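Local coordinates for protein ferredoxin-NADP reductase (Neisseria gonorrhoeae MIA_2011_03-10, PDB 5TR9) that binds FAD and probably passes electrons between NADP(H) and ferredoxin by way of the flavin, at residues K21-K26 and A74-Y79; S137-P142 and D167-L172; E143-Q146 and T150-L153; D240-L245 and Y250-N255; T244-G249 and G259-E264. One frame throughout, in Å; residues are numbered along the deposited sequence.

The contacts follow the chain from the flavin-binding half to the nucleotide-binding half. Contact 1 comes first, on the antiparallel sheet of the FAD-binding part, and its centre lies about 34 Å from those of contacts 4 and 5, on the far side of the chain's centre. Contacts 2 and 3 both lie in the NAD-binding domain; their centres are about 9 Å apart, and contact 3 is nested in the loop that contact 2 closes. Contacts 4 and 5 nearly coincide, about 2 Å between centres, sharing Thr244 and Leu245 of helix 235-247. Contacts 3 and 5 reach the same parallel sheet, and contacts 2 to 5 all belong to the packing of the probable NADP(H)-binding part.

Contact 1. Residues K21-K26 and A74-Y79; sequences KILWVK and ADTLEY
Leu23 and Thr76 meet methyl to methyl at the tight end of this contact. Leu23 CD1 lies 3.4 Å from Thr76 CG2, closer than the usual van der Waals separation of two carbons, while the threonine CB stands behind its methyl at 4.1 Å from the same CD1. Leu23 owes this reach to a CG set beside the backbone N (chi1 -57°) and a straight continuation to CD1. The two side chains approach obliquely above strand 32-38, which separates strands 17-27 and 76-82 in the antiparallel sheet of the FAD-binding domain. A classic beta bulge, in which Leu23 and Trp24 both face Ala36 of that middle strand, lets these consecutive residues both take part in the contact.

The other end is looser and lies towards solvent. Trp24 brings the outer corner of its six-membered ring to Glu78, whose extended chain crosses towards it over Thr34. The oxygen OE1 of Glu78 sits at the ring edge, near the ring plane, 3.5 Å from Trp24 CH2 and 3.6 Å from Trp24 CZ2; the carboxylate itself is turned 75° against the indole. Glu78 has two conformers, so this half of the contact describes one of them. Its backbone N is held independently by Ser70 OG, and its side chain remains about 10 Å from the FAD.

Chemically, the two ends differ: the slightly positive C-H edge of the indole would probably suit a nearby carboxylate oxygen, whereas the Leu23-Thr76 methyl pair is apolar and closely pressed.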
# COMPACT_ATOMS: atom_id res chain seq x y z
N LYS A 21 -12.43 -7.02 -17.87
CA LYS A 21 -12.03 -8.42 -17.99
C LYS A 21 -10.83 -8.70 -17.09
O LYS A 21 -9.91 -7.88 -17.01
CB LYS A 21 -11.66 -8.78 -19.43
CG LYS A 21 -12.79 -8.66 -20.44
CD LYS A 21 -13.63 -9.91 -20.47
CE LYS A 21 -14.50 -9.96 -21.72
NZ LYS A 21 -15.44 -8.80 -21.78
N ILE A 22 -10.84 -9.86 -16.44
CA ILE A 22 -9.62 -10.36 -15.80
C ILE A 22 -8.61 -10.70 -16.88
O ILE A 22 -8.91 -11.45 -17.81
CB ILE A 22 -9.92 -11.60 -14.94
CG1 ILE A 22 -10.94 -11.30 -13.83
CG2 ILE A 22 -8.61 -12.19 -14.37
CD1 ILE A 22 -10.48 -10.27 -12.84
N LEU A 23 -7.40 -10.14 -16.77
CA LEU A 23 -6.36 -10.45 -17.74
C LEU A 23 -5.48 -11.61 -17.29
O LEU A 23 -5.13 -12.47 -18.10
CB LEU A 23 -5.51 -9.20 -18.01
CG LEU A 23 -6.32 -7.99 -18.50
CD1 LEU A 23 -5.40 -6.80 -18.72
CD2 LEU A 23 -7.07 -8.30 -19.77
N TRP A 24 -5.13 -11.66 -16.00
CA TRP A 24 -4.32 -12.76 -15.50
C TRP A 24 -4.32 -12.69 -13.98
O TRP A 24 -4.56 -11.64 -13.39
CB TRP A 24 -2.87 -12.70 -16.04
CG TRP A 24 -2.17 -11.35 -15.92
CD1 TRP A 24 -1.99 -10.42 -16.92
CD2 TRP A 24 -1.50 -10.83 -14.77
NE1 TRP A 24 -1.29 -9.34 -16.44
CE2 TRP A 24 -0.96 -9.57 -15.13
CE3 TRP A 24 -1.30 -11.29 -13.46
CZ2 TRP A 24 -0.25 -8.77 -14.22
CZ3 TRP A 24 -0.59 -10.51 -12.57
CH2 TRP A 24 -0.08 -9.25 -12.95
N VAL A 25 -4.04 -13.84 -13.36
CA VAL A 25 -3.92 -13.97 -11.92
C VAL A 25 -2.61 -14.68 -11.63
O VAL A 25 -2.34 -15.74 -12.20
CB VAL A 25 -5.09 -14.76 -11.30
CG1 VAL A 25 -4.95 -14.80 -9.76
CG2 VAL A 25 -6.45 -14.17 -11.71
N LYS A 26 -1.83 -14.13 -10.71
CA LYS A 26 -0.52 -14.67 -10.36
C LYS A 26 -0.53 -15.01 -8.88
O LYS A 26 -0.77 -14.14 -8.04
CB LYS A 26 0.57 -13.64 -10.67
CG LYS A 26 2.00 -14.06 -10.34
CD LYS A 26 2.97 -12.98 -10.83
CE LYS A 26 4.42 -13.31 -10.52
NZ LYS A 26 4.84 -14.55 -11.21
N ALA A 74 0.19 3.14 -16.55
CA ALA A 74 0.15 1.82 -17.16
C ALA A 74 -1.13 1.62 -17.96
O ALA A 74 -2.11 2.35 -17.81
CB ALA A 74 0.28 0.72 -16.09
N ASP A 75 -1.14 0.58 -18.80
CA ASP A 75 -2.24 0.33 -19.72
C ASP A 75 -3.19 -0.74 -19.22
O ASP A 75 -4.05 -1.20 -19.99
CB ASP A 75 -1.70 -0.07 -21.09
CG ASP A 75 -0.98 1.06 -21.78
OD1 ASP A 75 -1.10 2.21 -21.30
OD2 ASP A 75 -0.30 0.80 -22.79
N THR A 76 -3.04 -1.15 -17.97
CA THR A 76 -3.90 -2.10 -17.27
C THR A 76 -3.97 -1.62 -15.83
O THR A 76 -3.24 -0.72 -15.43
CB THR A 76 -3.35 -3.52 -17.33
OG1 THR A 76 -1.98 -3.51 -16.86
CG2 THR A 76 -3.39 -4.06 -18.76
N LEU A 77 -4.85 -2.24 -15.05
CA LEU A 77 -4.93 -2.01 -13.61
C LEU A 77 -4.52 -3.28 -12.89
O LEU A 77 -5.05 -4.35 -13.18
CB LEU A 77 -6.34 -1.60 -13.19
CG LEU A 77 -6.78 -0.23 -13.69
CD1 LEU A 77 -8.32 -0.14 -13.68
CD2 LEU A 77 -6.16 0.87 -12.83
N GLU A 78 -3.61 -3.17 -11.93
CA GLU A 78 -3.17 -4.31 -11.16
C GLU A 78 -3.50 -4.12 -9.69
O GLU A 78 -3.49 -2.99 -9.17
CB GLU A 78 -1.66 -4.54 -11.34
CG GLU A 78 -1.17 -5.86 -10.78
CD GLU A 78 0.28 -6.15 -11.13
OE1 GLU A 78 0.69 -5.94 -12.29
OE2 GLU A 78 0.99 -6.64 -10.23
N TYR A 79 -3.79 -5.23 -9.01
CA TYR A 79 -4.19 -5.25 -7.61
C TYR A 79 -3.46 -6.38 -6.89
O TYR A 79 -3.01 -7.35 -7.52
CB TYR A 79 -5.71 -5.40 -7.45
CG TYR A 79 -6.47 -4.31 -8.18
CD1 TYR A 79 -6.69 -3.08 -7.58
CD2 TYR A 79 -6.91 -4.50 -9.50
CE1 TYR A 79 -7.36 -2.06 -8.26
CE2 TYR A 79 -7.57 -3.50 -10.19
CZ TYR A 79 -7.80 -2.28 -9.57
OH TYR A 79 -8.46 -1.29 -10.27

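Contact 2. Residues S137-P142 and D167-L172; sequences SILEQP and DRLAAL
Arg168 reaches across to Glu140 in the Rossmann-like nucleotide-binding domain, where helices 133-139 and 166-173 both pack over Leu153 of the parallel sheet. Its chain leaves CB with CG swung away from the backbone N (chi1 155°) and runs extended through CG and CD to NE, a straight arm reaching towards Glu140. Only the head makes the contact. CZ comes within 3.6 Å of Glu140 OE2, and NH2 gives that oxygen a salt-bridge hydrogen bond of 2.6 Å with an N-H...O angle of 150°. The carboxylate and guanidinium planes are just 14° apart, with OE2 at the guanidinium edge, yet the pairing is single-pronged: OE2 accepts through its anti lone pair, the one turned away from the other carboxylate oxygen.

At the last atom, NH1, a water takes over. It accepts from NH1 and donates to OE2, closing a small ring that would help fix the rotation of the guanidinium. Glu140 is bent at chi2, about its CB-CG bond, to present this oxygen; two conformers of it are deposited, and the bridge belongs to one. The backbone of Glu140 is tied down separately, its O accepting from Tyr73 OH.

Beneath the charged pair, Leu139 and Leu169 cross at about a right angle on the sheet, where Leu139 CD1 rests 4.1 Å from Leu169 CD2.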
# COMPACT_ATOMS: atom_id res chain seq x y z
N SER A 137 2.14 1.86 -6.08
CA SER A 137 1.78 2.81 -7.13
C SER A 137 2.51 4.13 -6.95
O SER A 137 2.98 4.72 -7.93
CB SER A 137 0.26 3.02 -7.13
OG SER A 137 -0.14 3.82 -8.24
N ILE A 138 2.61 4.61 -5.71
CA ILE A 138 3.33 5.85 -5.43
C ILE A 138 4.79 5.72 -5.86
O ILE A 138 5.35 6.64 -6.48
CB ILE A 138 3.19 6.23 -3.95
CG1 ILE A 138 1.75 6.73 -3.72
CG2 ILE A 138 4.21 7.31 -3.55
CD1 ILE A 138 1.30 6.74 -2.25
N LEU A 139 5.43 4.58 -5.57
CA LEU A 139 6.82 4.39 -5.98
C LEU A 139 7.01 4.35 -7.49
O LEU A 139 8.13 4.54 -7.97
CB LEU A 139 7.38 3.11 -5.37
CG LEU A 139 7.56 3.20 -3.86
CD1 LEU A 139 7.98 1.84 -3.32
CD2 LEU A 139 8.62 4.25 -3.54
N GLU A 140 5.95 4.09 -8.24
CA GLU A 140 6.05 4.10 -9.69
C GLU A 140 5.92 5.51 -10.27
O GLU A 140 6.10 5.68 -11.47
CB GLU A 140 5.01 3.12 -10.27
CG GLU A 140 5.39 1.64 -9.97
CD GLU A 140 4.23 0.70 -9.59
OE1 GLU A 140 3.05 1.07 -9.76
OE2 GLU A 140 4.51 -0.42 -9.11
N GLN A 141 5.63 6.52 -9.44
CA GLN A 141 5.58 7.91 -9.89
C GLN A 141 7.00 8.46 -9.98
O GLN A 141 7.66 8.58 -8.95
CB GLN A 141 4.78 8.76 -8.93
CG GLN A 141 3.31 8.45 -8.90
CD GLN A 141 2.62 8.94 -10.15
OE1 GLN A 141 2.45 8.20 -11.11
NE2 GLN A 141 2.22 10.20 -10.14
N PRO A 142 7.49 8.81 -11.17
CA PRO A 142 8.89 9.28 -11.27
C PRO A 142 9.16 10.50 -10.41
O PRO A 142 10.29 10.66 -9.93
CB PRO A 142 9.06 9.58 -12.76
CG PRO A 142 8.03 8.74 -13.43
CD PRO A 142 6.86 8.71 -12.51
N ASP A 167 12.29 -9.01 -3.27
CA ASP A 167 13.37 -9.02 -4.26
C ASP A 167 13.35 -7.76 -5.11
O ASP A 167 14.39 -7.15 -5.37
CB ASP A 167 13.28 -10.26 -5.15
CG ASP A 167 13.60 -11.54 -4.40
OD1 ASP A 167 13.96 -11.46 -3.21
OD2 ASP A 167 13.48 -12.62 -5.02
N ARG A 168 12.15 -7.33 -5.53
CA ARG A 168 12.03 -6.14 -6.36
C ARG A 168 12.45 -4.89 -5.59
O ARG A 168 13.20 -4.05 -6.12
CB ARG A 168 10.59 -6.01 -6.85
CG ARG A 168 10.15 -4.59 -7.19
CD ARG A 168 8.65 -4.54 -7.46
NE ARG A 168 8.19 -3.19 -7.75
CZ ARG A 168 6.92 -2.86 -7.95
NH1 ARG A 168 5.97 -3.79 -7.90
NH2 ARG A 168 6.59 -1.60 -8.21
N LEU A 169 11.98 -4.74 -4.36
CA LEU A 169 12.25 -3.51 -3.62
C LEU A 169 13.66 -3.49 -3.03
O LEU A 169 14.26 -2.42 -2.93
CB LEU A 169 11.21 -3.31 -2.52
CG LEU A 169 9.76 -3.20 -3.03
CD1 LEU A 169 8.80 -3.24 -1.86
CD2 LEU A 169 9.56 -1.93 -3.83
N ALA A 170 14.20 -4.65 -2.66
CA ALA A 170 15.60 -4.68 -2.24
C ALA A 170 16.52 -4.27 -3.38
O ALA A 170 17.52 -3.56 -3.17
CB ALA A 170 15.96 -6.06 -1.71
N ALA A 171 16.20 -4.69 -4.61
CA ALA A 171 17.03 -4.32 -5.75
C ALA A 171 16.93 -2.83 -6.05
O ALA A 171 17.94 -2.19 -6.37
CB ALA A 171 16.64 -5.14 -6.98
N LEU A 172 15.73 -2.25 -5.94
CA LEU A 172 15.57 -0.81 -6.09
C LEU A 172 16.35 -0.05 -5.02
O LEU A 172 16.79 1.08 -5.24
CB LEU A 172 14.08 -0.45 -6.03
CG LEU A 172 13.67 0.97 -6.43
CD1 LEU A 172 13.80 1.14 -7.94
CD2 LEU A 172 12.24 1.27 -5.97
O HOH W 1 3.49 -3.23 -8.94

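Contact 3. Residues E143-Q146 and T150-L153; sequences EIRQ and TVNL
Val151 turns its CG2 methyl against the carbonyl and branch methyl of Ile144 and the CG of Arg145. Both helix side chains cross the valine at about a right angle, and both meet its CG2. Ile144 offers its own branch methyl, CG2, at 3.8 Å from Val151 CG2; its carbonyl O lies equally far from that carbon. From the next position along the helix Arg145 adds only the aliphatic root of its chain, with CG 4.0 Å from Val151 CG2, before bending at chi3 to carry the guanidinium elsewhere. Val151 can serve both because its CG1 stands opposite the backbone N (chi1 177°), which leaves CG2 beside that N and directed at the helix.

The neighbouring residues of the strand look the other way. There Asn152 ND2 donates to Thr150 OG1 at 3.0 Å, nearly straight (162°) and in the amide plane, and the hydroxyl is also bonded to Asp122 OD1. Asn152 has further partners in Leu123 O and Arg186, which bind it to the adjoining strands.

Helix 142-147 leads through a short turn into strand 150-157, and the packing of a helix on alternate residues of such a strand is typical of the parallel sheet in a Rossmann-like alpha/beta domain.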
# COMPACT_ATOMS: atom_id res chain seq x y z
N GLU A 143 8.17 11.36 -10.20
CA GLU A 143 8.44 12.60 -9.48
C GLU A 143 8.56 12.41 -7.97
O GLU A 143 9.02 13.32 -7.29
CB GLU A 143 7.37 13.65 -9.77
CG GLU A 143 6.04 13.44 -9.08
CD GLU A 143 5.10 12.51 -9.82
OE1 GLU A 143 3.90 12.47 -9.47
OE2 GLU A 143 5.53 11.80 -10.75
N ILE A 144 8.18 11.25 -7.44
CA ILE A 144 8.24 11.06 -5.99
C ILE A 144 9.68 11.04 -5.50
O ILE A 144 10.03 11.72 -4.53
CB ILE A 144 7.46 9.80 -5.58
CG1 ILE A 144 5.95 10.04 -5.69
CG2 ILE A 144 7.82 9.37 -4.14
CD1 ILE A 144 5.41 11.06 -4.68
N ARG A 145 10.56 10.28 -6.16
CA ARG A 145 11.96 10.31 -5.75
C ARG A 145 12.65 11.62 -6.11
O ARG A 145 13.68 11.95 -5.52
CB ARG A 145 12.73 9.12 -6.33
CG ARG A 145 12.34 7.80 -5.65
CD ARG A 145 13.16 6.62 -6.17
NE ARG A 145 14.56 6.71 -5.78
CZ ARG A 145 15.48 5.81 -6.14
NH1 ARG A 145 15.13 4.77 -6.88
NH2 ARG A 145 16.74 5.95 -5.74
N GLN A 146 12.10 12.38 -7.07
CA GLN A 146 12.66 13.70 -7.36
C GLN A 146 12.28 14.71 -6.28
O GLN A 146 13.13 15.49 -5.83
CB GLN A 146 12.17 14.18 -8.73
CG GLN A 146 12.81 15.48 -9.22
CD GLN A 146 12.05 16.73 -8.80
OE1 GLN A 146 12.53 17.51 -7.97
NE2 GLN A 146 10.87 16.93 -9.37
N THR A 150 14.51 11.71 0.54
CA THR A 150 14.60 10.26 0.57
C THR A 150 13.19 9.70 0.54
O THR A 150 12.23 10.37 0.96
CB THR A 150 15.34 9.72 1.82
OG1 THR A 150 14.60 10.04 3.00
CG2 THR A 150 16.74 10.32 1.94
N VAL A 151 13.06 8.48 0.03
CA VAL A 151 11.79 7.76 -0.02
C VAL A 151 12.03 6.42 0.65
O VAL A 151 12.96 5.70 0.27
CB VAL A 151 11.29 7.60 -1.46
CG1 VAL A 151 10.02 6.80 -1.48
CG2 VAL A 151 11.05 8.97 -2.10
N ASN A 152 11.25 6.11 1.68
CA ASN A 152 11.53 5.00 2.57
C ASN A 152 10.27 4.18 2.75
O ASN A 152 9.20 4.74 3.01
CB ASN A 152 12.01 5.51 3.94
CG ASN A 152 13.16 6.50 3.81
OD1 ASN A 152 14.32 6.11 3.74
ND2 ASN A 152 12.83 7.80 3.75
N LEU A 153 10.38 2.86 2.61
CA LEU A 153 9.22 1.99 2.70
C LEU A 153 9.53 0.89 3.70
O LEU A 153 10.52 0.17 3.55
CB LEU A 153 8.87 1.41 1.33
CG LEU A 153 7.69 0.44 1.28
CD1 LEU A 153 6.42 1.06 1.80
CD2 LEU A 153 7.51 -0.08 -0.16

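Contact 4. Residues D240-L245 and Y250-N255; sequences DTFQTL and YAMHRN
Leu245 and Tyr250 meet where the chain doubles back after helix 235-247. Tyr250 N donates to Leu245 O at 3.0 Å, a fairly straight bond (163°), though the donor stands above the carbonyl plane and not on a lone pair. The same oxygen lies in the plane of the tyrosine ring, at its edge, 3.3 Å from CD2, while the leucine methyl CD2 touches that ring carbon at 4.0 Å. Further along, Met252 bends at its last torsion to set CE 3.9 Å from Phe242 CZ, obliquely to the ring; this is one of two deposited conformers. Its sulfur rests over the centre of the Arg254 guanidinium, SD being 3.7 Å above the plane.

A second shell positions these groups. Phe229 meets the Tyr250 ring edge-to-face, Ile261 packs on both Leu245 and Tyr250, and Met263 lies against Phe242 and Met252. Within the helix, Thr244 OG1 and N reach Asp240 O from opposite faces of its plane; Lys210 also bonds to OG1.

Leu245 O is thus bonded by the Tyr250 N-H, and the ring edge beside it may add a weak electrostatic attraction, while the surrounding carbons pack the loop apolarly against the helix.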
# COMPACT_ATOMS: atom_id res chain seq x y z
N ASP A 240 -2.20 2.18 16.45
CA ASP A 240 -1.05 2.14 17.35
C ASP A 240 0.11 2.97 16.81
O ASP A 240 0.80 3.66 17.57
CB ASP A 240 -0.59 0.70 17.58
CG ASP A 240 -1.54 -0.10 18.46
OD1 ASP A 240 -2.43 0.49 19.12
OD2 ASP A 240 -1.37 -1.34 18.51
N THR A 241 0.33 2.92 15.49
CA THR A 241 1.40 3.72 14.89
C THR A 241 1.09 5.21 15.00
O THR A 241 1.96 6.01 15.36
CB THR A 241 1.58 3.31 13.43
OG1 THR A 241 1.88 1.91 13.36
CG2 THR A 241 2.70 4.11 12.75
N PHE A 242 -0.15 5.60 14.70
CA PHE A 242 -0.56 7.00 14.83
C PHE A 242 -0.36 7.51 16.25
O PHE A 242 0.24 8.57 16.46
CB PHE A 242 -2.03 7.14 14.40
CG PHE A 242 -2.60 8.51 14.62
CD1 PHE A 242 -2.14 9.59 13.91
CD2 PHE A 242 -3.63 8.70 15.53
CE1 PHE A 242 -2.67 10.85 14.13
CE2 PHE A 242 -4.17 9.97 15.74
CZ PHE A 242 -3.69 11.04 15.03
N GLN A 243 -0.83 6.75 17.24
CA GLN A 243 -0.71 7.19 18.62
C GLN A 243 0.75 7.28 19.04
O GLN A 243 1.13 8.19 19.80
CB GLN A 243 -1.48 6.25 19.55
CG GLN A 243 -2.96 6.28 19.25
CD GLN A 243 -3.79 5.48 20.21
OE1 GLN A 243 -3.27 4.75 21.08
NE2 GLN A 243 -5.11 5.62 20.09
N THR A 244 1.59 6.36 18.55
CA THR A 244 3.02 6.41 18.85
C THR A 244 3.67 7.65 18.26
O THR A 244 4.44 8.34 18.94
CB THR A 244 3.69 5.13 18.34
OG1 THR A 244 3.22 4.02 19.10
CG2 THR A 244 5.22 5.21 18.47
N LEU A 245 3.33 7.98 17.00
CA LEU A 245 3.88 9.18 16.37
C LEU A 245 3.40 10.45 17.07
O LEU A 245 4.18 11.39 17.25
CB LEU A 245 3.53 9.20 14.88
CG LEU A 245 4.23 8.11 14.06
CD1 LEU A 245 3.70 8.12 12.63
CD2 LEU A 245 5.74 8.34 14.08
N TYR A 250 4.60 14.25 16.39
CA TYR A 250 4.04 14.40 15.05
C TYR A 250 2.54 14.67 15.14
O TYR A 250 1.91 14.49 16.19
CB TYR A 250 4.32 13.14 14.22
CG TYR A 250 5.82 12.88 14.05
CD1 TYR A 250 6.52 13.42 12.98
CD2 TYR A 250 6.52 12.11 14.97
CE1 TYR A 250 7.89 13.20 12.82
CE2 TYR A 250 7.88 11.88 14.83
CZ TYR A 250 8.56 12.43 13.75
OH TYR A 250 9.91 12.22 13.61
N ALA A 251 1.97 15.14 14.03
CA ALA A 251 0.57 15.54 13.99
C ALA A 251 -0.04 15.13 12.66
O ALA A 251 0.66 14.90 11.68
CB ALA A 251 0.41 17.06 14.19
N MET A 252 -1.37 15.03 12.66
CA MET A 252 -2.07 14.65 11.44
C MET A 252 -2.04 15.78 10.41
O MET A 252 -2.16 16.97 10.74
CB MET A 252 -3.52 14.26 11.77
CG MET A 252 -4.29 13.63 10.62
SD MET A 252 -6.07 13.55 10.95
CE MET A 252 -6.11 12.42 12.34
N HIS A 253 -1.87 15.40 9.15
CA HIS A 253 -2.12 16.34 8.07
C HIS A 253 -3.63 16.57 7.97
O HIS A 253 -4.40 15.60 7.96
CB HIS A 253 -1.59 15.78 6.75
CG HIS A 253 -1.92 16.62 5.57
ND1 HIS A 253 -1.17 17.72 5.21
CD2 HIS A 253 -2.93 16.56 4.67
CE1 HIS A 253 -1.69 18.28 4.13
NE2 HIS A 253 -2.76 17.60 3.79
N ARG A 254 -4.05 17.83 7.90
CA ARG A 254 -5.45 18.21 7.74
C ARG A 254 -5.55 19.29 6.67
O ARG A 254 -4.54 19.75 6.15
CB ARG A 254 -6.05 18.69 9.07
CG ARG A 254 -6.40 17.57 10.03
CD ARG A 254 -7.00 18.15 11.31
NE ARG A 254 -7.74 17.15 12.07
CZ ARG A 254 -7.21 16.41 13.03
NH1 ARG A 254 -5.94 16.55 13.35
NH2 ARG A 254 -7.96 15.53 13.68
N ASN A 255 -6.79 19.71 6.38
CA ASN A 255 -7.01 20.69 5.31
C ASN A 255 -6.10 21.91 5.45
O ASN A 255 -5.48 22.35 4.48
CB ASN A 255 -8.47 21.13 5.31
CG ASN A 255 -9.35 20.23 4.49
OD1 ASN A 255 -8.92 19.18 4.02
ND2 ASN A 255 -10.60 20.64 4.30

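Contact 5. Residues T244-G249 and G259-E264; sequences TLLDMG and GQIMME
Gln260 carries the flat group of this contact, and its amide is met at the oxygen: no atom of 244-249 packs on either face. Gln260 OE1 stands 4.4 Å from Gly249 O, two acceptors that cannot bond to each other. A water bridges them, donating to both, at 2.7 Å to Gly249 O and 3.0 Å to Gln260 OE1. The amide oxygen is gripped a second time by Ala251 N. Gly249 itself ends the helix in a Schellman motif, with positive phi (102°).

The apolar half belongs to Ile261. Its CG1 lies beside the backbone N (chi1 -53°) and continues outward, pushing the CD1 methyl up to the helix. There Ile261 CD1 lies 3.7 Å from Leu245 CB and 4.1 Å from Leu245 CD1, the two chains crossing obliquely. Leu246 adds a looser touch, its CD2 4.4 Å from Ile261 CD1.

Together these contacts close the beta-alpha-beta unit of strand 227-233, helix 235-247 and strand 261-265. Strand 261-265 forms the outermost strand of the parallel sheet in this chain, beside 227-233, while Leu209 of helix 205-210 also packs on Leu245.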
# COMPACT_ATOMS: atom_id res chain seq x y z
N THR A 244 1.59 6.36 18.55
CA THR A 244 3.02 6.41 18.85
C THR A 244 3.67 7.65 18.26
O THR A 244 4.44 8.34 18.94
CB THR A 244 3.69 5.13 18.34
OG1 THR A 244 3.22 4.02 19.10
CG2 THR A 244 5.22 5.21 18.47
N LEU A 245 3.33 7.98 17.00
CA LEU A 245 3.88 9.18 16.37
C LEU A 245 3.40 10.45 17.07
O LEU A 245 4.18 11.39 17.25
CB LEU A 245 3.53 9.20 14.88
CG LEU A 245 4.23 8.11 14.06
CD1 LEU A 245 3.70 8.12 12.63
CD2 LEU A 245 5.74 8.34 14.08
N LEU A 246 2.13 10.49 17.50
CA LEU A 246 1.68 11.63 18.30
C LEU A 246 2.54 11.79 19.56
O LEU A 246 2.89 12.91 19.94
CB LEU A 246 0.21 11.48 18.69
CG LEU A 246 -0.88 11.57 17.63
CD1 LEU A 246 -2.25 11.74 18.29
CD2 LEU A 246 -0.63 12.70 16.65
N ASP A 247 2.88 10.68 20.21
CA ASP A 247 3.71 10.75 21.42
C ASP A 247 5.11 11.28 21.10
O ASP A 247 5.75 11.88 21.97
CB ASP A 247 3.83 9.37 22.07
CG ASP A 247 2.54 8.92 22.75
OD1 ASP A 247 1.70 9.77 23.07
OD2 ASP A 247 2.39 7.69 22.98
N MET A 248 5.58 11.06 19.88
CA MET A 248 6.88 11.50 19.40
C MET A 248 6.87 12.91 18.83
O MET A 248 7.91 13.37 18.35
CB MET A 248 7.42 10.51 18.36
CG MET A 248 7.78 9.16 18.96
SD MET A 248 8.05 7.81 17.79
CE MET A 248 9.53 8.35 16.94
N GLY A 249 5.74 13.60 18.85
CA GLY A 249 5.68 14.99 18.45
C GLY A 249 5.14 15.26 17.07
O GLY A 249 5.21 16.41 16.61
N GLY A 259 1.10 19.33 9.13
CA GLY A 259 1.20 18.05 9.81
C GLY A 259 2.30 17.18 9.22
O GLY A 259 3.09 17.59 8.37
N GLN A 260 2.33 15.95 9.71
CA GLN A 260 3.35 15.02 9.26
C GLN A 260 2.81 13.62 9.02
O GLN A 260 3.61 12.71 8.77
CB GLN A 260 4.52 14.95 10.26
CG GLN A 260 5.23 16.30 10.55
CD GLN A 260 4.51 17.15 11.60
OE1 GLN A 260 3.82 16.63 12.47
NE2 GLN A 260 4.67 18.46 11.50
N ILE A 261 1.50 13.38 9.12
CA ILE A 261 0.96 12.02 9.05
C ILE A 261 -0.25 11.98 8.13
O ILE A 261 -1.20 12.76 8.30
CB ILE A 261 0.56 11.50 10.44
CG1 ILE A 261 1.71 11.61 11.44
CG2 ILE A 261 0.10 10.06 10.34
CD1 ILE A 261 1.26 11.35 12.87
N MET A 262 -0.25 11.03 7.19
CA MET A 262 -1.44 10.60 6.47
C MET A 262 -1.66 9.13 6.74
O MET A 262 -0.69 8.37 6.82
CB MET A 262 -1.30 10.80 4.96
CG MET A 262 -1.11 12.22 4.53
SD MET A 262 -0.71 12.28 2.78
CE MET A 262 -0.40 14.04 2.62
N MET A 263 -2.92 8.71 6.87
CA MET A 263 -3.17 7.31 7.21
C MET A 263 -4.47 6.83 6.58
O MET A 263 -5.40 7.61 6.34
CB MET A 263 -3.20 7.12 8.73
CG MET A 263 -4.26 7.91 9.42
SD MET A 263 -4.00 7.79 11.21
CE MET A 263 -5.40 8.73 11.81
N GLU A 264 -4.52 5.52 6.32
CA GLU A 264 -5.70 4.87 5.77
C GLU A 264 -5.70 3.42 6.22
O GLU A 264 -4.68 2.74 6.08
CB GLU A 264 -5.67 4.96 4.24
CG GLU A 264 -6.84 4.30 3.51
CD GLU A 264 -6.64 4.38 2.00
OE1 GLU A 264 -6.16 3.39 1.42
OE2 GLU A 264 -6.92 5.45 1.41
O HOH W 2 4.09 18.21 14.97